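Local coordinates for glycosylation Associate Protein 2 (Streptococcus agalactiae serotype V, PDB 6OYC), which probably works with Gap1 and Gap3 in the accessory Sec system, helping to glycosylate and export a streptococcal surface protein, at residues Glu133-Ser138 with Tyr176-Ser181; Glu147-Tyr152 with Glu159-Phe164; Leu190-Glu195 with Asp225-Ile230. One frame throughout, in Å; residues are numbered along the deposited sequence.

In the fold
Following the chain, strand 132-135 opens interaction 1, which closes only when the chain reaches 176-181, after 37 intervening residues. Within that excursion lies interaction 2, the hairpin of 147-152 and 159-164, closed over just six residues. The two contacts touch where V137 O meets Y152 CE2 at 4.0 Å. Interaction 3 follows in series: the chain leaves 190-195, passes through two strands of the five-stranded sheet and returns at 225-230. Interaction 1 joins the two antiparallel sheets face to face, interaction 2 builds one margin of the six-stranded sheet, and interaction 3 links the loop before strand 230-232 to strand 185-195 of that sheet. The centres of interactions 1 and 3 are about 16 Å apart.

Interaction 1 (Glu133-Ser138 with Tyr176-Ser181); sequences EKLQVS and YNIPFS
Y176 meets L135 through its backbone: the carbonyl O of Y176 lies 4.4 Å from L135 CD2, a loose contact at the margin. The phenol ring lies at the exposed side, where an amphipathic side chain is suited. At N177 the side chain starts away from L135, and its ND2 is bonded instead to the carbonyl of L240 on the adjoining strand 238-247.

I178 carries the contact. Its CG1 stands beside the backbone N (chi1 -57°) and the chain then runs on extended, so that CG1 and CD1 both present themselves to the fork of L135. CG1 of I178 is 3.8 Å from L135 CD2, and CD1 of I178 is 3.8 Å from L135 CD1. The remaining two pairings are hardly longer, so each of the two isoleucine carbons touches both leucine methyls as the side chains cross obliquely.

This is the packing expected of a beta sandwich. L135 is bonded through its backbone to L257 in the six-stranded antiparallel sheet, I178 to L240 in the five-stranded one, and the CA atoms of L135 and Y176, the nearest pair, are still 8.3 Å apart. Branched aliphatic side chains suit such a buried interface, since they fill the interval between sheets and bring no polar group that would need a partner. Beyond I178 the strand runs on through P179 and F180, drawing away from 133-138 while it stays paired with strand 238-247.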
ATOM      1  N   GLU B 133       5.764   6.397   7.120  1.00 32.98           N
ATOM      2  CA  GLU B 133       5.310   7.728   7.497  1.00 34.41           C
ATOM      3  C   GLU B 133       6.090   8.746   6.681  1.00 32.33           C
ATOM      4  O   GLU B 133       7.057   8.416   5.988  1.00 32.61           O
ATOM      5  CB  GLU B 133       5.446   7.971   9.006  1.00 34.74           C
ATOM      6  CG  GLU B 133       6.856   8.204   9.495  1.00 39.21           C
ATOM      7  CD  GLU B 133       6.910   8.462  11.008  1.00 42.61           C
ATOM      8  OE1 GLU B 133       6.222   7.762  11.767  1.00 44.06           O
ATOM      9  OE2 GLU B 133       7.644   9.365  11.444  1.00 46.94           O
ATOM     10  N   LYS B 134       5.629   9.986   6.747  1.00 27.02           N
ATOM     11  CA  LYS B 134       6.145  11.072   5.924  1.00 35.69           C
ATOM     12  C   LYS B 134       6.867  12.105   6.787  1.00 32.17           C
ATOM     13  O   LYS B 134       6.425  12.425   7.892  1.00 30.16           O
ATOM     14  CB  LYS B 134       5.005  11.753   5.140  1.00 31.90           C
ATOM     15  CG  LYS B 134       4.609  11.011   3.859  1.00 30.54           C
ATOM     16  CD  LYS B 134       3.215  11.340   3.416  1.00 30.97           C
ATOM     17  CE  LYS B 134       2.178  10.516   4.195  1.00 32.42           C
ATOM     18  NZ  LYS B 134       0.810  10.831   3.714  1.00 33.26           N
ATOM     19  N   LEU B 135       8.006  12.584   6.291  1.00 31.23           N
ATOM     20  CA  LEU B 135       8.615  13.822   6.763  1.00 29.86           C
ATOM     21  C   LEU B 135       8.095  14.917   5.843  1.00 31.27           C
ATOM     22  O   LEU B 135       8.442  14.954   4.650  1.00 29.97           O
ATOM     23  CB  LEU B 135      10.139  13.732   6.734  1.00 29.07           C
ATOM     24  CG  LEU B 135      10.752  12.892   7.862  1.00 31.61           C
ATOM     25  CD1 LEU B 135      10.651  11.378   7.574  1.00 30.55           C
ATOM     26  CD2 LEU B 135      12.187  13.266   8.076  1.00 32.70           C
ATOM     27  N   GLN B 136       7.222  15.766   6.383  1.00 29.54           N
ATOM     28  CA  GLN B 136       6.569  16.824   5.623  1.00 32.16           C
ATOM     29  C   GLN B 136       7.502  18.028   5.445  1.00 34.35           C
ATOM     30  O   GLN B 136       8.424  18.251   6.239  1.00 32.27           O
ATOM     31  CB  GLN B 136       5.274  17.253   6.324  1.00 30.61           C
ATOM     32  CG  GLN B 136       4.244  16.129   6.509  1.00 30.97           C
ATOM     33  CD  GLN B 136       3.566  15.728   5.192  1.00 33.45           C
ATOM     34  OE1 GLN B 136       3.758  16.362   4.151  1.00 36.59           O
ATOM     35  NE2 GLN B 136       2.776  14.674   5.240  1.00 32.73           N
ATOM     36  N   VAL B 137       7.220  18.836   4.413  1.00 30.24           N
ATOM     37  CA  VAL B 137       8.108  19.937   4.053  1.00 31.49           C
ATOM     38  C   VAL B 137       8.204  20.967   5.166  1.00 34.87           C
ATOM     39  O   VAL B 137       9.110  21.810   5.146  1.00 34.47           O
ATOM     40  CB  VAL B 137       7.688  20.623   2.723  1.00 32.68           C
ATOM     41  CG1 VAL B 137       7.888  19.688   1.537  1.00 34.84           C
ATOM     42  CG2 VAL B 137       6.257  21.156   2.773  1.00 29.87           C
ATOM     43  N   SER B 138       7.298  20.926   6.144  1.00 30.72           N
ATOM     44  CA  SER B 138       7.426  21.844   7.270  1.00 37.22           C
ATOM     45  C   SER B 138       8.670  21.544   8.093  1.00 38.62           C
ATOM     46  O   SER B 138       9.239  22.458   8.694  1.00 39.47           O
ATOM     47  CB  SER B 138       6.186  21.778   8.155  1.00 38.21           C
ATOM     48  OG  SER B 138       6.010  20.467   8.638  1.00 46.72           O
ATOM     49  N   TYR B 176      14.607  16.648  11.620  1.00 26.89           N
ATOM     50  CA  TYR B 176      14.466  15.472  12.473  1.00 30.30           C
ATOM     51  C   TYR B 176      15.174  14.254  11.896  1.00 28.91           C
ATOM     52  O   TYR B 176      15.519  14.198  10.715  1.00 29.30           O
ATOM     53  CB  TYR B 176      12.989  15.152  12.713  1.00 29.16           C
ATOM     54  CG  TYR B 176      12.362  16.186  13.598  1.00 31.17           C
ATOM     55  CD1 TYR B 176      12.504  16.118  14.977  1.00 28.37           C
ATOM     56  CD2 TYR B 176      11.667  17.266  13.055  1.00 33.80           C
ATOM     57  CE1 TYR B 176      11.944  17.079  15.795  1.00 32.32           C
ATOM     58  CE2 TYR B 176      11.107  18.229  13.869  1.00 33.55           C
ATOM     59  CZ  TYR B 176      11.251  18.139  15.237  1.00 31.90           C
ATOM     60  OH  TYR B 176      10.696  19.114  16.050  1.00 31.03           O
ATOM     61  N   ASN B 177      15.376  13.264  12.753  1.00 27.90           N
ATOM     62  CA  ASN B 177      16.050  12.043  12.348  1.00 27.64           C
ATOM     63  C   ASN B 177      15.042  10.940  12.074  1.00 32.28           C
ATOM     64  O   ASN B 177      13.946  10.908  12.644  1.00 31.94           O
ATOM     65  CB  ASN B 177      17.048  11.602  13.415  1.00 26.93           C
ATOM     66  CG  ASN B 177      18.112  12.665  13.667  1.00 29.66           C
ATOM     67  OD1 ASN B 177      18.202  13.232  14.761  1.00 29.63           O
ATOM     68  ND2 ASN B 177      18.902  12.963  12.637  1.00 27.10           N
ATOM     69  N   ILE B 178      15.431  10.031  11.193  1.00 31.73           N
ATOM     70  CA  ILE B 178      14.602   8.919  10.747  1.00 27.03           C
ATOM     71  C   ILE B 178      15.141   7.649  11.389  1.00 30.89           C
ATOM     72  O   ILE B 178      16.306   7.299  11.154  1.00 31.32           O
ATOM     73  CB  ILE B 178      14.616   8.797   9.222  1.00 29.98           C
ATOM     74  CG1 ILE B 178      14.155  10.103   8.587  1.00 31.69           C
ATOM     75  CG2 ILE B 178      13.727   7.660   8.784  1.00 30.54           C
ATOM     76  CD1 ILE B 178      14.247  10.095   7.082  1.00 30.87           C
ATOM     77  N   PRO B 179      14.347   6.936  12.186  1.00 29.75           N
ATOM     78  CA  PRO B 179      14.806   5.666  12.757  1.00 31.10           C
ATOM     79  C   PRO B 179      15.289   4.719  11.667  1.00 34.12           C
ATOM     80  O   PRO B 179      14.626   4.520  10.654  1.00 32.52           O
ATOM     81  CB  PRO B 179      13.553   5.115  13.454  1.00 30.79           C
ATOM     82  CG  PRO B 179      12.659   6.320  13.656  1.00 35.86           C
ATOM     83  CD  PRO B 179      12.927   7.202  12.473  1.00 32.48           C
ATOM     84  N   PHE B 180      16.461   4.150  11.878  1.00 30.25           N
ATOM     85  CA  PHE B 180      17.074   3.241  10.929  1.00 33.36           C
ATOM     86  C   PHE B 180      17.248   1.896  11.612  1.00 32.90           C
ATOM     87  O   PHE B 180      17.932   1.799  12.632  1.00 29.97           O
ATOM     88  CB  PHE B 180      18.422   3.790  10.455  1.00 33.03           C
ATOM     89  CG  PHE B 180      19.090   2.951   9.408  1.00 33.06           C
ATOM     90  CD1 PHE B 180      19.826   1.829   9.764  1.00 31.05           C
ATOM     91  CD2 PHE B 180      18.989   3.295   8.067  1.00 29.44           C
ATOM     92  CE1 PHE B 180      20.443   1.061   8.806  1.00 32.17           C
ATOM     93  CE2 PHE B 180      19.613   2.538   7.101  1.00 29.20           C
ATOM     94  CZ  PHE B 180      20.345   1.420   7.469  1.00 32.84           C
ATOM     95  N   SER B 181      16.640   0.867  11.047  1.00 34.93           N
ATOM     96  CA  SER B 181      16.675  -0.454  11.641  1.00 33.39           C
ATOM     97  C   SER B 181      17.796  -1.287  11.036  1.00 34.03           C
ATOM     98  O   SER B 181      18.133  -1.165   9.853  1.00 31.40           O
ATOM     99  CB  SER B 181      15.333  -1.160  11.432  1.00 34.70           C
ATOM    100  OG  SER B 181      15.399  -2.532  11.806  1.00 35.55           O
TER

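Interaction 2 (Glu147-Tyr152 with Glu159-Phe164); sequences EGVVNY and ELEGQF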
ATOM      1  N   GLU B 147      19.054  32.935  -1.626  1.00 41.17           N
ATOM      2  CA  GLU B 147      18.738  34.179  -2.323  1.00 47.06           C
ATOM      3  C   GLU B 147      17.455  34.096  -3.151  1.00 43.95           C
ATOM      4  O   GLU B 147      16.869  35.135  -3.473  1.00 43.89           O
ATOM      5  CB  GLU B 147      19.908  34.572  -3.255  1.00 45.69           C
ATOM      6  CG  GLU B 147      21.331  34.455  -2.657  1.00 51.35           C
ATOM      7  CD  GLU B 147      21.828  32.993  -2.476  1.00 57.90           C
ATOM      8  OE1 GLU B 147      21.170  32.068  -3.021  1.00 56.30           O
ATOM      9  OE2 GLU B 147      22.859  32.767  -1.763  1.00 53.64           O
ATOM     10  N   GLY B 148      17.010  32.903  -3.515  1.00 35.15           N
ATOM     11  CA  GLY B 148      15.901  32.769  -4.431  1.00 37.11           C
ATOM     12  C   GLY B 148      14.547  32.969  -3.786  1.00 34.01           C
ATOM     13  O   GLY B 148      14.412  33.515  -2.689  1.00 37.87           O
ATOM     14  N   VAL B 149      13.532  32.498  -4.486  1.00 36.56           N
ATOM     15  CA  VAL B 149      12.152  32.574  -4.037  1.00 40.90           C
ATOM     16  C   VAL B 149      11.751  31.257  -3.378  1.00 38.55           C
ATOM     17  O   VAL B 149      12.151  30.162  -3.810  1.00 36.15           O
ATOM     18  CB  VAL B 149      11.204  32.936  -5.199  1.00 45.74           C
ATOM     19  CG1 VAL B 149      11.780  34.083  -6.022  1.00 42.05           C
ATOM     20  CG2 VAL B 149      10.958  31.763  -6.076  1.00 46.74           C
ATOM     21  N   VAL B 150      10.964  31.378  -2.315  1.00 35.82           N
ATOM     22  CA  VAL B 150      10.496  30.273  -1.496  1.00 38.26           C
ATOM     23  C   VAL B 150       8.979  30.391  -1.411  1.00 37.70           C
ATOM     24  O   VAL B 150       8.466  31.402  -0.914  1.00 38.09           O
ATOM     25  CB  VAL B 150      11.125  30.322  -0.091  1.00 37.52           C
ATOM     26  CG1 VAL B 150      10.658  29.158   0.762  1.00 33.44           C
ATOM     27  CG2 VAL B 150      12.633  30.383  -0.189  1.00 30.74           C
ATOM     28  N   ASN B 151       8.265  29.370  -1.905  1.00 37.01           N
ATOM     29  CA  ASN B 151       6.807  29.271  -1.833  1.00 40.10           C
ATOM     30  C   ASN B 151       6.407  27.943  -1.220  1.00 37.68           C
ATOM     31  O   ASN B 151       6.897  26.892  -1.636  1.00 43.02           O
ATOM     32  CB  ASN B 151       6.117  29.325  -3.214  1.00 40.90           C
ATOM     33  CG  ASN B 151       6.370  30.608  -3.941  1.00 50.91           C
ATOM     34  OD1 ASN B 151       6.453  31.679  -3.332  1.00 52.97           O
ATOM     35  ND2 ASN B 151       6.489  30.519  -5.268  1.00 60.37           N
ATOM     36  N   TYR B 152       5.472  27.979  -0.285  1.00 36.42           N
ATOM     37  CA  TYR B 152       4.800  26.773   0.170  1.00 37.84           C
ATOM     38  C   TYR B 152       3.444  26.723  -0.511  1.00 43.18           C
ATOM     39  O   TYR B 152       2.653  27.663  -0.380  1.00 42.19           O
ATOM     40  CB  TYR B 152       4.661  26.749   1.685  1.00 33.85           C
ATOM     41  CG  TYR B 152       5.992  26.522   2.334  1.00 40.20           C
ATOM     42  CD1 TYR B 152       6.877  27.590   2.539  1.00 38.86           C
ATOM     43  CD2 TYR B 152       6.395  25.245   2.711  1.00 35.44           C
ATOM     44  CE1 TYR B 152       8.112  27.404   3.118  1.00 37.75           C
ATOM     45  CE2 TYR B 152       7.635  25.040   3.304  1.00 37.18           C
ATOM     46  CZ  TYR B 152       8.499  26.125   3.501  1.00 41.21           C
ATOM     47  OH  TYR B 152       9.745  25.939   4.081  1.00 37.78           O
ATOM     48  N   GLU B 159       8.506  24.984  -2.874  1.00 37.84           N
ATOM     49  CA  GLU B 159       8.964  25.385  -4.193  1.00 36.42           C
ATOM     50  C   GLU B 159      10.122  26.358  -4.016  1.00 37.38           C
ATOM     51  O   GLU B 159       9.966  27.401  -3.369  1.00 34.71           O
ATOM     52  CB  GLU B 159       7.813  26.027  -4.966  1.00 41.35           C
ATOM     53  CG  GLU B 159       7.980  26.085  -6.457  1.00 51.95           C
ATOM     54  CD  GLU B 159       6.753  26.662  -7.129  1.00 61.19           C
ATOM     55  OE1 GLU B 159       5.794  27.024  -6.404  1.00 61.48           O
ATOM     56  OE2 GLU B 159       6.756  26.756  -8.374  1.00 60.06           O
ATOM     57  N   LEU B 160      11.275  26.013  -4.583  1.00 35.53           N
ATOM     58  CA  LEU B 160      12.466  26.841  -4.547  1.00 33.42           C
ATOM     59  C   LEU B 160      12.868  27.178  -5.968  1.00 36.17           C
ATOM     60  O   LEU B 160      12.933  26.288  -6.822  1.00 34.94           O
ATOM     61  CB  LEU B 160      13.613  26.128  -3.838  1.00 32.10           C
ATOM     62  CG  LEU B 160      13.206  25.685  -2.435  1.00 39.99           C
ATOM     63  CD1 LEU B 160      13.916  24.409  -2.003  1.00 37.57           C
ATOM     64  CD2 LEU B 160      13.481  26.822  -1.470  1.00 37.15           C
ATOM     65  N   GLU B 161      13.152  28.456  -6.216  1.00 36.37           N
ATOM     66  CA  GLU B 161      13.552  28.895  -7.546  1.00 39.87           C
ATOM     67  C   GLU B 161      14.709  29.881  -7.464  1.00 37.75           C
ATOM     68  O   GLU B 161      14.661  30.830  -6.674  1.00 37.39           O
ATOM     69  CB  GLU B 161      12.365  29.526  -8.277  1.00 41.82           C
ATOM     70  CG  GLU B 161      12.701  30.043  -9.657  1.00 46.91           C
ATOM     71  CD  GLU B 161      11.463  30.486 -10.416  1.00 56.22           C
ATOM     72  OE1 GLU B 161      10.379  30.599  -9.794  1.00 58.03           O
ATOM     73  OE2 GLU B 161      11.578  30.710 -11.639  1.00 61.89           O
ATOM     74  N   GLY B 162      15.734  29.658  -8.284  1.00 36.33           N
ATOM     75  CA  GLY B 162      16.842  30.604  -8.392  1.00 41.20           C
ATOM     76  C   GLY B 162      18.119  29.916  -8.859  1.00 42.99           C
ATOM     77  O   GLY B 162      18.077  28.954  -9.630  1.00 45.80           O
ATOM     78  N   GLN B 163      19.240  30.447  -8.388  1.00 37.88           N
ATOM     79  CA  GLN B 163      20.556  29.888  -8.664  1.00 43.01           C
ATOM     80  C   GLN B 163      21.068  29.151  -7.442  1.00 41.48           C
ATOM     81  O   GLN B 163      21.146  29.731  -6.353  1.00 46.17           O
ATOM     82  CB  GLN B 163      21.531  30.985  -9.069  1.00 45.08           C
ATOM     83  CG  GLN B 163      20.939  31.926 -10.123  1.00 53.23           C
ATOM     84  CD  GLN B 163      21.590  31.779 -11.487  1.00 63.25           C
ATOM     85  OE1 GLN B 163      22.063  30.700 -11.844  1.00 68.06           O
ATOM     86  NE2 GLN B 163      21.611  32.864 -12.260  1.00 70.72           N
ATOM     87  N   PHE B 164      21.460  27.892  -7.634  1.00 36.67           N
ATOM     88  CA  PHE B 164      21.836  27.017  -6.534  1.00 37.49           C
ATOM     89  C   PHE B 164      23.330  26.765  -6.432  1.00 38.07           C
ATOM     90  O   PHE B 164      23.774  26.245  -5.409  1.00 39.58           O
ATOM     91  CB  PHE B 164      21.069  25.690  -6.654  1.00 32.96           C
ATOM     92  CG  PHE B 164      19.584  25.875  -6.565  1.00 35.27           C
ATOM     93  CD1 PHE B 164      18.950  25.921  -5.328  1.00 34.16           C
ATOM     94  CD2 PHE B 164      18.831  26.109  -7.709  1.00 33.52           C
ATOM     95  CE1 PHE B 164      17.584  26.147  -5.242  1.00 36.80           C
ATOM     96  CE2 PHE B 164      17.472  26.342  -7.625  1.00 35.69           C
ATOM     97  CZ  PHE B 164      16.841  26.361  -6.392  1.00 33.46           C
TER
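V149 and E161 form the first rung of a beta hairpin in which 149-152 runs antiparallel to 159-161, the short strand axes 4.9 Å apart at closest. V149 N donates to E161 O at 3.0 Å and E161 N returns the bond to V149 O. Two residues on, N151 and E159 repeat the exchange; the bond from E159 N to N151 O, 2.8 Å, is the shortest of the four. Between them sits the non-hydrogen-bonded pair V150 and L160.

L160 lies on the well-packed side: its CD2 is alongside V150 CG2 at 3.9 Å, and I142, L171 and L172 cover it inside the sandwich, where a bulky aliphatic group belongs. V150 is exposed, at the margin.

On the other face, nearer to solvent, V149 and N151 lie side by side with E161 and E159, pointing the same way. The glutamates suit it: their extended chains run over their strand partners and I251, and E159 has a long, weak ion pair with K253. Packing here is closest at the roots, though E161 OE1 still reaches V149 CG2 at 3.9 Å. With CG1 of V149 beside the backbone N (chi1 -45°), CG2 falls between that N and the carbonyl carbon and touches E161 CB at 3.4 Å; N151 CB and E159 CB are 4.1 Å apart.

Toward 147 the backbones come close at two glycines: the second strand turns a corner at G162, whose angles (phi 155°, psi -148°) suit a residue without CB, and G148 brings its bare CA to 3.2 Å from E161 O in a CA-H...O contact.

Interaction 3 (Leu190-Glu195 with Asp225-Ile230); sequences LEHIIE and DLNQLI
H192 meets L226 and N227 with the CE1 corner of its imidazole. The carbonyl O of L226 approaches the ring edge near its plane, 3.1 Å from H192 CE1, a carbon that its two flanking nitrogens leave slightly positive. L226 CB packs against the same corner, 3.7 Å from H192 CE1. N227 OD1 comes in obliquely at 3.5 Å from that atom, with the amide plane turned only 14° from the ring plane.

The ring is held in this attitude from its own strand. H192 ND1 donates to L190 O across 3.0 Å, a nearly straight bond at hydrogen (163°). The acceptor lies in the ring plane, although the donor stands above the carbonyl plane of L190. With chi1 at 68°, CG sits between the backbone N and the carbonyl carbon, and the ring can fold back toward that carbonyl two residues earlier. Histidine fits well here, offering a polar N-H to its own strand and a flat edge to the loop.

A water completes the link: it accepts from L190 N at 2.9 Å and donates to L226 O at 2.7 Å as well as, more distantly, to Q228 O. L226 O thus faces both the water and the imidazole edge. The loop carbonyl is presented by a type I beta turn, closed by the bond from Q228 N to D225 O. Farther out, E224 holds both side-chain amides of the turn, N227 ND2 on one carboxylate oxygen and Q228 NE2 on the other.

H192 and L226 both rest on I200 of strand 198-208. The loop arrives from strand 215-222 of the five-stranded sheet and leads into strand 230-232, which pairs with strand 185-195 through I230 and L188; strand 251-262 lies along the other edge of 185-195.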
ATOM      1  N   LEU B 190      11.429  10.353  -2.038  1.00 29.53           N
ATOM      2  CA  LEU B 190      11.209  11.794  -2.003  1.00 34.71           C
ATOM      3  C   LEU B 190      10.370  12.198  -3.215  1.00 34.29           C
ATOM      4  O   LEU B 190      10.838  12.115  -4.353  1.00 36.31           O
ATOM      5  CB  LEU B 190      12.543  12.530  -2.000  1.00 30.85           C
ATOM      6  CG  LEU B 190      12.507  14.037  -2.160  1.00 34.60           C
ATOM      7  CD1 LEU B 190      11.957  14.610  -0.876  1.00 36.21           C
ATOM      8  CD2 LEU B 190      13.913  14.608  -2.474  1.00 31.14           C
ATOM      9  N   GLU B 191       9.138  12.626  -2.974  1.00 30.94           N
ATOM     10  CA  GLU B 191       8.350  13.279  -4.010  1.00 34.95           C
ATOM     11  C   GLU B 191       8.998  14.591  -4.388  1.00 33.52           C
ATOM     12  O   GLU B 191       9.159  15.472  -3.537  1.00 36.48           O
ATOM     13  CB  GLU B 191       6.948  13.569  -3.510  1.00 36.69           C
ATOM     14  CG  GLU B 191       6.011  12.459  -3.607  1.00 39.46           C
ATOM     15  CD  GLU B 191       4.638  12.902  -3.180  1.00 44.18           C
ATOM     16  OE1 GLU B 191       4.079  12.209  -2.292  1.00 39.32           O
ATOM     17  OE2 GLU B 191       4.147  13.934  -3.728  1.00 42.00           O
ATOM     18  N   HIS B 192       9.320  14.762  -5.660  1.00 34.29           N
ATOM     19  CA  HIS B 192       9.791  16.068  -6.089  1.00 34.89           C
ATOM     20  C   HIS B 192       9.627  16.175  -7.586  1.00 34.19           C
ATOM     21  O   HIS B 192       9.349  15.193  -8.271  1.00 34.61           O
ATOM     22  CB  HIS B 192      11.246  16.282  -5.724  1.00 33.29           C
ATOM     23  CG  HIS B 192      12.154  15.391  -6.493  1.00 35.96           C
ATOM     24  ND1 HIS B 192      12.147  14.022  -6.328  1.00 35.35           N
ATOM     25  CD2 HIS B 192      13.057  15.655  -7.467  1.00 33.77           C
ATOM     26  CE1 HIS B 192      13.027  13.481  -7.152  1.00 35.87           C
ATOM     27  NE2 HIS B 192      13.583  14.449  -7.859  1.00 37.88           N
ATOM     28  N   ILE B 193       9.847  17.387  -8.079  1.00 36.12           N
ATOM     29  CA  ILE B 193       9.824  17.715  -9.494  1.00 38.01           C
ATOM     30  C   ILE B 193      10.865  18.797  -9.744  1.00 41.20           C
ATOM     31  O   ILE B 193      10.979  19.747  -8.968  1.00 37.87           O
ATOM     32  CB  ILE B 193       8.429  18.192  -9.928  1.00 39.42           C
ATOM     33  CG1 ILE B 193       7.516  16.998 -10.156  1.00 41.83           C
ATOM     34  CG2 ILE B 193       8.530  19.012 -11.191  1.00 43.97           C
ATOM     35  CD1 ILE B 193       6.070  17.377 -10.031  1.00 49.35           C
ATOM     36  N   ILE B 194      11.609  18.652 -10.842  1.00 42.81           N
ATOM     37  CA  ILE B 194      12.621  19.603 -11.284  1.00 42.05           C
ATOM     38  C   ILE B 194      12.134  20.288 -12.548  1.00 43.90           C
ATOM     39  O   ILE B 194      11.554  19.639 -13.419  1.00 44.66           O
ATOM     40  CB  ILE B 194      13.966  18.912 -11.592  1.00 47.25           C
ATOM     41  CG1 ILE B 194      14.445  18.062 -10.425  1.00 44.57           C
ATOM     42  CG2 ILE B 194      14.994  19.951 -11.970  1.00 49.02           C
ATOM     43  CD1 ILE B 194      14.460  18.805  -9.157  1.00 41.12           C
ATOM     44  N   GLU B 195      12.408  21.588 -12.671  1.00 45.24           N
ATOM     45  CA  GLU B 195      12.308  22.300 -13.940  1.00 43.13           C
ATOM     46  C   GLU B 195      13.561  23.141 -14.118  1.00 43.56           C
ATOM     47  O   GLU B 195      13.960  23.859 -13.193  1.00 43.54           O
ATOM     48  CB  GLU B 195      11.073  23.188 -14.004  1.00 41.86           C
ATOM     49  CG  GLU B 195       9.784  22.475 -13.655  1.00 52.59           C
ATOM     50  CD  GLU B 195       8.666  23.450 -13.330  1.00 59.31           C
ATOM     51  OE1 GLU B 195       8.062  23.356 -12.233  1.00 64.86           O
ATOM     52  OE2 GLU B 195       8.401  24.330 -14.175  1.00 64.70           O
ATOM     53  N   ASP B 225      18.369   8.761  -9.513  1.00 42.63           N
ATOM     54  CA  ASP B 225      18.177   7.947  -8.317  1.00 42.50           C
ATOM     55  C   ASP B 225      17.085   8.515  -7.419  1.00 42.02           C
ATOM     56  O   ASP B 225      16.333   7.756  -6.804  1.00 39.05           O
ATOM     57  CB  ASP B 225      19.490   7.823  -7.546  1.00 38.65           C
ATOM     58  CG  ASP B 225      20.452   6.869  -8.210  1.00 44.94           C
ATOM     59  OD1 ASP B 225      19.975   6.061  -9.030  1.00 51.52           O
ATOM     60  OD2 ASP B 225      21.665   6.921  -7.927  1.00 45.45           O
ATOM     61  N   LEU B 226      16.977   9.846  -7.330  1.00 40.53           N
ATOM     62  CA  LEU B 226      15.967  10.433  -6.452  1.00 41.01           C
ATOM     63  C   LEU B 226      14.558  10.274  -6.989  1.00 38.86           C
ATOM     64  O   LEU B 226      13.606  10.526  -6.244  1.00 35.63           O
ATOM     65  CB  LEU B 226      16.254  11.912  -6.216  1.00 33.76           C
ATOM     66  CG  LEU B 226      17.553  12.123  -5.448  1.00 38.96           C
ATOM     67  CD1 LEU B 226      17.797  13.608  -5.149  1.00 36.22           C
ATOM     68  CD2 LEU B 226      17.531  11.304  -4.163  1.00 36.40           C
ATOM     69  N   ASN B 227      14.414   9.891  -8.262  1.00 42.18           N
ATOM     70  CA  ASN B 227      13.135   9.524  -8.861  1.00 42.17           C
ATOM     71  C   ASN B 227      12.695   8.120  -8.482  1.00 43.14           C
ATOM     72  O   ASN B 227      11.542   7.752  -8.750  1.00 42.65           O
ATOM     73  CB  ASN B 227      13.212   9.616 -10.391  1.00 42.49           C
ATOM     74  CG  ASN B 227      13.224  11.047 -10.890  1.00 45.90           C
ATOM     75  OD1 ASN B 227      12.666  11.949 -10.261  1.00 42.88           O
ATOM     76  ND2 ASN B 227      13.861  11.260 -12.022  1.00 49.27           N
ATOM     77  N   GLN B 228      13.585   7.333  -7.893  1.00 39.62           N
ATOM     78  CA  GLN B 228      13.336   5.939  -7.584  1.00 41.21           C
ATOM     79  C   GLN B 228      13.298   5.734  -6.081  1.00 40.15           C
ATOM     80  O   GLN B 228      13.829   6.525  -5.300  1.00 36.29           O
ATOM     81  CB  GLN B 228      14.420   5.033  -8.196  1.00 40.51           C
ATOM     82  CG  GLN B 228      14.501   5.088  -9.717  1.00 45.33           C
ATOM     83  CD  GLN B 228      13.127   4.965 -10.379  1.00 53.93           C
ATOM     84  OE1 GLN B 228      12.239   4.261  -9.880  1.00 53.09           O
ATOM     85  NE2 GLN B 228      12.949   5.651 -11.508  1.00 55.52           N
ATOM     86  N   LEU B 229      12.662   4.639  -5.691  1.00 40.63           N
ATOM     87  CA  LEU B 229      12.770   4.162  -4.325  1.00 37.14           C
ATOM     88  C   LEU B 229      14.239   4.014  -3.919  1.00 34.48           C
ATOM     89  O   LEU B 229      15.088   3.579  -4.700  1.00 33.80           O
ATOM     90  CB  LEU B 229      12.032   2.828  -4.212  1.00 37.77           C
ATOM     91  CG  LEU B 229      11.346   2.557  -2.883  1.00 42.48           C
ATOM     92  CD1 LEU B 229      10.221   3.568  -2.649  1.00 40.82           C
ATOM     93  CD2 LEU B 229      10.807   1.134  -2.893  1.00 39.41           C
ATOM     94  N   ILE B 230      14.543   4.387  -2.686  1.00 33.27           N
ATOM     95  CA  ILE B 230      15.863   4.183  -2.107  1.00 31.74           C
ATOM     96  C   ILE B 230      15.728   3.125  -1.027  1.00 32.01           C
ATOM     97  O   ILE B 230      14.845   3.220  -0.167  1.00 32.25           O
ATOM     98  CB  ILE B 230      16.427   5.493  -1.536  1.00 31.94           C
ATOM     99  CG1 ILE B 230      16.634   6.513  -2.658  1.00 31.29           C
ATOM    100  CG2 ILE B 230      17.719   5.249  -0.765  1.00 29.74           C
ATOM    101  CD1 ILE B 230      17.003   7.911  -2.130  1.00 28.78           C
TER
HETATM  102  O   HOH W   1      13.419   9.322  -3.834  1.00 28.84           O